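Local atomic coordinates of uncharacterized protein (Acinetobacter baumannii, PDB entry 4PAR), a protein that probably cleaves DNA carrying 5-hydroxymethylcytosine, pairing a Vsr-like nuclease domain with an SRA-like domain that would recognise the modified base. Residues F[91-96]-F[117-122]; F[48-53]-F[113-118]. The protein carries 3 engineered substitutions. One frame throughout, in Å; residues are numbered along the deposited sequence.

How the contacts relate
From the N terminus, the chain first lays down residues 48-53, at the end of strand 45-51, and contact 2 closes a loop of 59 intervening residues when 113-118 returns alongside them. Within that loop lies 91-96, between strands 85-87 and 97-99; contact 1 joins it to 117-122 after 20 residues. The two closures therefore cross, and their second segments share Gly-117 and His-118. Strands 113-114 and 119-124, consecutive in the chain, are the two outermost strands, within this chain, of a five-stranded mixed sheet, so together the contacts address both margins of the nuclease sheet. Their centres are 9 Å apart, and Glu-94 OE2 meets Ser-53 OG at 2.7 Å, a probable hydrogen bond.

Contact 1 (F[91-96]-F[117-122]); sequences QIDEPL and GHKIFR
Asp-93 and Ile-120 bring the two backbones closest, CA to CA 5.6 Å, where a type I beta turn, Gln-91 to Glu-94, packs beside the outermost strand 119-124 of the PDDEXK-type nuclease sheet. Apolar packing comes first. Ile-120 points toward the turn; its rotamer (chi1 -71°) turns the CG1-CD1 arm to Asp-93 O and the Pro-95 ring, CD1 3.5 Å from Pro-95 CD, and leaves CG2 over the centre of one Arg-122 guanidinium face. Leu-96 lays both methyls against the NE end of Arg-122, the side chains crossing at a slant, CD1 3.3 Å from NE. Pro-95 also rests on Ala-58, Thr-60 and Glu-72 of neighbouring strands, whereas Phe-121 faces helix 136-159.

Polar links across the contact are weak. Asp-93 OD1 accepts from Ile-120 N at 3.4 Å; the Lys-119 chain crosses Asp-93 at about a right angle, its CD nearest OD1, but Lys-119 NZ stays 5.5 Å from Asp-93 OD1, too far for a direct salt bridge. Arg-122, extended from CG to NE, gives NE to a salt bridge with Glu-72. Its NH2 bond to Glu-94 O is weak through its bend (117°). The bond from Arg-122 NH2 to Ile-92 O, straighter, is weak through its length, 3.4 Å.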
# COMPACT_ATOMS: atom_id res chain seq x y z
N GLN F 91 -12.03 19.80 27.61
CA GLN F 91 -11.87 19.67 29.06
C GLN F 91 -10.42 19.94 29.46
O GLN F 91 -9.49 19.67 28.69
CB GLN F 91 -12.29 18.28 29.54
CG GLN F 91 -13.79 18.03 29.48
CD GLN F 91 -14.57 18.97 30.38
OE1 GLN F 91 -15.32 19.83 29.90
NE2 GLN F 91 -14.40 18.82 31.69
N ILE F 92 -10.25 20.50 30.66
CA ILE F 92 -8.96 21.01 31.12
C ILE F 92 -7.83 19.97 31.03
O ILE F 92 -6.69 20.29 30.68
CB ILE F 92 -9.08 21.55 32.58
CG1 ILE F 92 -7.75 22.13 33.07
CG2 ILE F 92 -9.60 20.47 33.53
CD1 ILE F 92 -7.85 22.81 34.43
N ASP F 93 -8.17 18.71 31.31
CA ASP F 93 -7.20 17.61 31.31
C ASP F 93 -7.14 16.85 29.98
O ASP F 93 -6.55 15.78 29.90
CB ASP F 93 -7.49 16.66 32.47
CG ASP F 93 -6.51 16.83 33.62
OD1 ASP F 93 -5.30 16.96 33.35
OD2 ASP F 93 -6.96 16.85 34.79
N GLU F 94 -7.79 17.39 28.95
CA GLU F 94 -7.80 16.74 27.64
C GLU F 94 -6.98 17.53 26.62
O GLU F 94 -6.83 18.75 26.76
CB GLU F 94 -9.25 16.59 27.16
CG GLU F 94 -10.13 15.80 28.10
CD GLU F 94 -11.54 15.64 27.56
OE1 GLU F 94 -11.86 16.30 26.55
OE2 GLU F 94 -12.31 14.85 28.14
N PRO F 95 -6.43 16.85 25.61
CA PRO F 95 -5.55 17.50 24.63
C PRO F 95 -6.23 18.61 23.83
O PRO F 95 -7.46 18.66 23.76
CB PRO F 95 -5.13 16.35 23.71
CG PRO F 95 -6.18 15.32 23.88
CD PRO F 95 -6.60 15.41 25.31
N LEU F 96 -5.43 19.49 23.25
CA LEU F 96 -5.96 20.60 22.45
C LEU F 96 -6.17 20.19 20.99
O LEU F 96 -6.88 20.87 20.25
CB LEU F 96 -5.03 21.81 22.53
CG LEU F 96 -5.02 22.74 23.74
CD1 LEU F 96 -5.62 22.09 24.98
CD2 LEU F 96 -3.60 23.20 24.03
N GLY F 117 -8.76 10.73 34.49
CA GLY F 117 -7.85 10.64 35.62
C GLY F 117 -6.43 10.99 35.26
O GLY F 117 -5.65 11.38 36.13
N HIS F 118 -6.09 10.88 33.98
CA HIS F 118 -4.73 11.18 33.52
C HIS F 118 -4.45 12.68 33.56
O HIS F 118 -5.35 13.50 33.36
CB HIS F 118 -4.51 10.64 32.10
CG HIS F 118 -4.73 9.17 31.96
ND1 HIS F 118 -4.86 8.55 30.73
CD2 HIS F 118 -4.85 8.18 32.89
CE1 HIS F 118 -5.04 7.25 30.91
NE2 HIS F 118 -5.04 7.01 32.21
N LYS F 119 -3.20 13.04 33.82
CA LYS F 119 -2.77 14.43 33.79
C LYS F 119 -2.15 14.76 32.43
O LYS F 119 -1.50 13.92 31.83
CB LYS F 119 -1.77 14.72 34.91
CG LYS F 119 -1.29 16.17 34.97
CD LYS F 119 -2.46 17.14 35.16
CE LYS F 119 -1.99 18.59 35.13
NZ LYS F 119 -1.04 18.90 36.24
N ILE F 120 -2.38 15.98 31.95
CA ILE F 120 -1.73 16.43 30.72
C ILE F 120 -0.87 17.65 30.97
O ILE F 120 -1.34 18.68 31.45
CB ILE F 120 -2.75 16.77 29.62
CG1 ILE F 120 -3.38 15.49 29.08
CG2 ILE F 120 -2.06 17.51 28.49
CD1 ILE F 120 -4.14 15.68 27.79
N PHE F 121 0.42 17.52 30.66
CA PHE F 121 1.33 18.64 30.72
C PHE F 121 1.52 19.21 29.33
O PHE F 121 1.59 18.47 28.35
CB PHE F 121 2.67 18.22 31.31
CG PHE F 121 2.60 17.84 32.75
CD1 PHE F 121 2.54 18.82 33.73
CD2 PHE F 121 2.62 16.51 33.14
CE1 PHE F 121 2.48 18.48 35.07
CE2 PHE F 121 2.56 16.17 34.47
CZ PHE F 121 2.49 17.16 35.44
N ARG F 122 1.62 20.53 29.24
CA ARG F 122 1.76 21.16 27.94
C ARG F 122 3.10 21.84 27.78
O ARG F 122 3.73 22.24 28.76
CB ARG F 122 0.62 22.15 27.71
CG ARG F 122 -0.65 21.46 27.30
CD ARG F 122 -1.81 22.41 27.10
NE ARG F 122 -3.05 21.65 27.00
CZ ARG F 122 -3.79 21.30 28.05
NH1 ARG F 122 -3.43 21.66 29.27
NH2 ARG F 122 -4.89 20.59 27.87

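Contact 2 (F[48-53]-F[113-118]); sequences QFVRLS and ISITGH
Val-50 and Ile-113 form a parallel beta bridge, CA to CA 5.0 Å, that adds the short strand 113-114, whose backbone bonding is sparse, to the margin of the nuclease sheet. The bond pattern is the evidence: Ile-113 both gives and accepts, toward the residues flanking Val-50. Its N reaches Phe-49 O in a long, weak bond of 3.4 Å, and its O takes Arg-51 N at 3.1 Å.

Side chains fill one face beside this bridge. Val-50 CG1 meets Ile-115 CG2 at 3.5 Å, the two side chains crossing at about a right angle, and lies 4.2 Å from Ile-113 CG1. Set between backbone N and carbonyl carbon (chi1 67°), Ile-113 CG1 extends toward the Gln-48 chain, and Ile-113 also touches Tyr-63 of strand 57-64. His-70 of strand 69-74 touches both Val-50 and Ile-115, backing the cluster.

Gln-48 forms the next layer. With CG anti to the backbone N (chi1 173°) and a bend at chi2, its amide folds back so that NE2 donates to Phe-49 O at 2.9 Å in a nearly straight bond (173°), the acceptor lying in the amide plane. The same NE2 passes 3.9 Å from Ile-113 CG2.

Beyond the strand, a type II turn from Ile-115 to His-118, closed by His-118 N on Ile-115 O, leads the chain away; Gly-117 holds its positive-phi position. On the face opposite Ile-113, Ser-114 OG bonds to Pro-240 O in the SRA-family region.

Phe-49 O is thus shared by two donors, the Gln-48 amide at the shorter distance; this sharing is consistent with the long bond from Ile-113 N, leaving 113-114 lightly bonded to its neighbour.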
# COMPACT_ATOMS: atom_id res chain seq x y z
N GLN F 48 -0.13 8.72 21.05
CA GLN F 48 -1.13 7.85 21.63
C GLN F 48 -2.51 8.41 21.35
O GLN F 48 -2.80 9.55 21.71
CB GLN F 48 -0.92 7.70 23.13
CG GLN F 48 -2.03 6.95 23.84
CD GLN F 48 -2.14 5.51 23.39
OE1 GLN F 48 -1.18 4.75 23.47
NE2 GLN F 48 -3.32 5.13 22.91
N PHE F 49 -3.35 7.61 20.69
CA PHE F 49 -4.74 7.98 20.45
C PHE F 49 -5.55 7.97 21.74
O PHE F 49 -5.48 7.02 22.51
CB PHE F 49 -5.39 7.03 19.44
CG PHE F 49 -4.92 7.22 18.03
CD1 PHE F 49 -5.43 8.24 17.25
CD2 PHE F 49 -3.98 6.36 17.48
CE1 PHE F 49 -5.01 8.41 15.95
CE2 PHE F 49 -3.56 6.52 16.18
CZ PHE F 49 -4.07 7.55 15.41
N VAL F 50 -6.32 9.04 21.98
CA VAL F 50 -7.19 9.11 23.15
C VAL F 50 -8.61 9.51 22.79
O VAL F 50 -8.85 10.07 21.72
CB VAL F 50 -6.65 10.09 24.19
CG1 VAL F 50 -5.25 9.70 24.59
CG2 VAL F 50 -6.67 11.50 23.62
N ARG F 51 -9.56 9.21 23.67
CA ARG F 51 -10.95 9.54 23.39
C ARG F 51 -11.47 10.60 24.33
O ARG F 51 -11.54 10.39 25.54
CB ARG F 51 -11.83 8.29 23.49
CG ARG F 51 -13.25 8.52 23.06
CD ARG F 51 -14.00 7.22 22.98
NE ARG F 51 -13.42 6.30 22.00
CZ ARG F 51 -13.67 6.36 20.70
NH1 ARG F 51 -14.49 7.29 20.22
NH2 ARG F 51 -13.11 5.48 19.87
N LEU F 52 -11.81 11.76 23.77
CA LEU F 52 -12.29 12.89 24.55
C LEU F 52 -13.70 12.67 25.05
O LEU F 52 -14.32 11.63 24.80
CB LEU F 52 -12.25 14.17 23.73
CG LEU F 52 -10.99 14.59 23.00
CD1 LEU F 52 -11.26 15.91 22.30
CD2 LEU F 52 -9.84 14.73 23.97
N SER F 53 -14.22 13.67 25.74
CA SER F 53 -15.57 13.61 26.30
C SER F 53 -16.64 13.42 25.25
O SER F 53 -17.65 12.79 25.52
CB SER F 53 -15.88 14.88 27.08
OG SER F 53 -14.97 15.04 28.16
N ILE F 113 -7.68 4.90 23.99
CA ILE F 113 -7.85 4.67 25.41
C ILE F 113 -8.61 5.80 26.09
O ILE F 113 -8.94 6.81 25.47
CB ILE F 113 -6.50 4.49 26.11
CG1 ILE F 113 -5.71 5.80 26.07
CG2 ILE F 113 -5.71 3.37 25.46
CD1 ILE F 113 -4.47 5.77 26.92
N SER F 114 -8.86 5.62 27.38
CA SER F 114 -9.59 6.61 28.15
C SER F 114 -8.59 7.42 28.94
O SER F 114 -7.70 6.86 29.57
CB SER F 114 -10.60 5.93 29.08
OG SER F 114 -11.13 6.87 30.00
N ILE F 115 -8.73 8.74 28.88
CA ILE F 115 -7.80 9.63 29.57
C ILE F 115 -8.31 10.07 30.93
O ILE F 115 -7.69 10.92 31.58
CB ILE F 115 -7.48 10.88 28.74
CG1 ILE F 115 -8.70 11.35 27.96
CG2 ILE F 115 -6.35 10.58 27.79
CD1 ILE F 115 -9.62 12.25 28.74
N THR F 116 -9.45 9.53 31.34
CA THR F 116 -10.04 9.91 32.61
C THR F 116 -9.06 9.67 33.75
O THR F 116 -8.61 8.54 33.98
CB THR F 116 -11.33 9.13 32.89
OG1 THR F 116 -12.27 9.35 31.83
CG2 THR F 116 -11.94 9.57 34.20
N GLY F 117 -8.76 10.73 34.49
CA GLY F 117 -7.85 10.64 35.62
C GLY F 117 -6.43 10.99 35.26
O GLY F 117 -5.65 11.38 36.13
N HIS F 118 -6.09 10.88 33.98
CA HIS F 118 -4.73 11.18 33.52
C HIS F 118 -4.45 12.68 33.56
O HIS F 118 -5.35 13.50 33.36
CB HIS F 118 -4.51 10.64 32.10
CG HIS F 118 -4.73 9.17 31.96
ND1 HIS F 118 -4.86 8.55 30.73
CD2 HIS F 118 -4.85 8.18 32.89
CE1 HIS F 118 -5.04 7.25 30.91
NE2 HIS F 118 -5.04 7.01 32.21